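Local coordinates for protein N-acetylglucosamine-6-phosphate deacetylase (Thermotoga maritima, PDB 1O12) that probably removes the acetyl group from N-acetylglucosamine 6-phosphate as a metal-dependent hydrolase of carbohydrate metabolism, at residues N260-V265 against A326-Y331. Residues are numbered along the deposited sequence; the frame is centred on the assembly and turned at random.
Sequences NGIVLV and AKVSSY
A backbone hydrogen bond ties L264 to V328: L264 N donates to V328 O over 2.6 Å, at 159° about the hydrogen. That carbonyl sits in the wider pi-type turn at 327-331 and is turned out to the strand. Two residues back along the strand, I262 O lies 3.4 Å from V328 CA in a CA-H...O contact; the same oxygen accepts a hydrogen bond from N332 ND2, a turn further along the helix. Strand 262-265 belongs to the parallel strands of the TIM-barrel fold of the amidohydrolases, and the 326-331 segment of helix 322-336 crosses it at -61°, with the axes 5.7 Å apart at closest approach. Apolar contact is made by both branches of V328. Its CG1, anti to the carbonyl carbon (chi1 -55°), runs alongside I262 and meets CG2 of that residue at 3.8 Å, whereas V328 CG2 faces L264 CD2 at 3.5 Å. An alanine in place of L264 would probably leave V328 CG2 without its methyl neighbours and open a gap beside S329. S329 is also joined to V58 of strand 52-59 by a backbone hydrogen bond, linking the helix to that strand as well.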
loop_
_atom_site.group_PDB
_atom_site.type_symbol
_atom_site.label_atom_id
_atom_site.label_comp_id
_atom_site.label_asym_id
_atom_site.label_seq_id
_atom_site.Cartn_x
_atom_site.Cartn_y
_atom_site.Cartn_z
ATOM N N ASN A 260 -11.493 2.034 9.569
ATOM C CA ASN A 260 -11.910 0.686 9.964
ATOM C C ASN A 260 -10.775 -0.319 10.189
ATOM O O ASN A 260 -10.972 -1.310 10.879
ATOM C CB ASN A 260 -12.863 0.114 8.896
ATOM C CG ASN A 260 -13.819 1.181 8.316
ATOM O OD1 ASN A 260 -13.401 2.313 7.920
ATOM N ND2 ASN A 260 -15.107 0.830 8.252
ATOM N N GLY A 261 -9.594 -0.083 9.615
ATOM C CA GLY A 261 -8.515 -1.042 9.767
ATOM C C GLY A 261 -7.303 -0.590 10.556
ATOM O O GLY A 261 -6.238 -1.177 10.421
ATOM N N ILE A 262 -7.461 0.444 11.382
ATOM C CA ILE A 262 -6.352 0.971 12.183
ATOM C C ILE A 262 -6.665 1.047 13.677
ATOM O O ILE A 262 -7.732 1.485 14.092
ATOM C CB ILE A 262 -5.955 2.355 11.679
ATOM C CG1 ILE A 262 -5.175 2.220 10.378
ATOM C CG2 ILE A 262 -5.185 3.104 12.731
ATOM C CD1 ILE A 262 -5.199 3.508 9.549
ATOM N N VAL A 263 -5.718 0.610 14.485
ATOM C CA VAL A 263 -5.907 0.639 15.918
ATOM C C VAL A 263 -4.871 1.556 16.531
ATOM O O VAL A 263 -3.670 1.282 16.445
ATOM C CB VAL A 263 -5.770 -0.766 16.495
ATOM C CG1 VAL A 263 -5.380 -0.715 17.975
ATOM C CG2 VAL A 263 -7.080 -1.473 16.356
ATOM N N LEU A 264 -5.302 2.654 17.138
ATOM C CA LEU A 264 -4.309 3.557 17.736
ATOM C C LEU A 264 -3.701 2.866 18.947
ATOM O O LEU A 264 -4.374 2.119 19.658
ATOM C CB LEU A 264 -4.947 4.890 18.112
ATOM C CG LEU A 264 -4.508 6.076 17.252
ATOM C CD1 LEU A 264 -4.224 5.631 15.845
ATOM C CD2 LEU A 264 -5.556 7.169 17.265
ATOM N N VAL A 265 -2.430 3.120 19.187
ATOM C CA VAL A 265 -1.724 2.477 20.282
ATOM C C VAL A 265 -0.652 3.471 20.770
ATOM O O VAL A 265 -0.238 4.372 20.035
ATOM C CB VAL A 265 -1.090 1.150 19.723
ATOM C CG1 VAL A 265 0.338 1.052 20.069
ATOM C CG2 VAL A 265 -1.889 -0.065 20.193
ATOM N N ALA A 326 -12.801 7.998 16.374
ATOM C CA ALA A 326 -13.405 7.168 17.400
ATOM C C ALA A 326 -13.137 5.689 17.104
ATOM O O ALA A 326 -13.006 4.864 18.024
ATOM C CB ALA A 326 -14.904 7.410 17.468
ATOM N N LYS A 327 -13.049 5.342 15.824
ATOM C CA LYS A 327 -12.830 3.947 15.484
ATOM C C LYS A 327 -11.409 3.552 15.813
ATOM O O LYS A 327 -11.177 2.518 16.430
ATOM C CB LYS A 327 -13.114 3.711 14.018
ATOM C CG LYS A 327 -14.537 4.007 13.629
ATOM C CD LYS A 327 -14.721 3.693 12.152
ATOM C CE LYS A 327 -16.168 3.730 11.748
ATOM N NZ LYS A 327 -16.302 3.149 10.381
ATOM N N VAL A 328 -10.466 4.407 15.424
ATOM C CA VAL A 328 -9.070 4.133 15.673
ATOM C C VAL A 328 -8.651 4.309 17.123
ATOM O O VAL A 328 -7.687 3.688 17.562
ATOM C CB VAL A 328 -8.151 5.002 14.768
ATOM C CG1 VAL A 328 -8.541 4.796 13.312
ATOM C CG2 VAL A 328 -8.209 6.498 15.162
ATOM N N SER A 329 -9.373 5.133 17.876
ATOM C CA SER A 329 -8.997 5.339 19.267
ATOM C C SER A 329 -9.728 4.443 20.258
ATOM O O SER A 329 -9.293 4.328 21.393
ATOM C CB SER A 329 -9.155 6.801 19.685
ATOM O OG SER A 329 -10.511 7.185 19.637
ATOM N N SER A 330 -10.826 3.812 19.865
ATOM C CA SER A 330 -11.502 2.915 20.811
ATOM C C SER A 330 -12.353 1.801 20.200
ATOM O O SER A 330 -12.181 0.640 20.539
ATOM C CB SER A 330 -12.365 3.711 21.819
ATOM O OG SER A 330 -13.621 4.109 21.266
ATOM N N TYR A 331 -13.266 2.150 19.305
ATOM C CA TYR A 331 -14.141 1.151 18.718
ATOM C C TYR A 331 -13.439 -0.059 18.077
ATOM O O TYR A 331 -13.834 -1.201 18.329
ATOM C CB TYR A 331 -15.093 1.804 17.702
ATOM C CG TYR A 331 -16.091 0.842 17.123
ATOM C CD1 TYR A 331 -17.072 0.252 17.932
ATOM C CD2 TYR A 331 -16.042 0.489 15.781
ATOM C CE1 TYR A 331 -17.981 -0.667 17.419
ATOM C CE2 TYR A 331 -16.949 -0.427 15.245
ATOM C CZ TYR A 331 -17.911 -0.997 16.073
ATOM O OH TYR A 331 -18.794 -1.902 15.546
#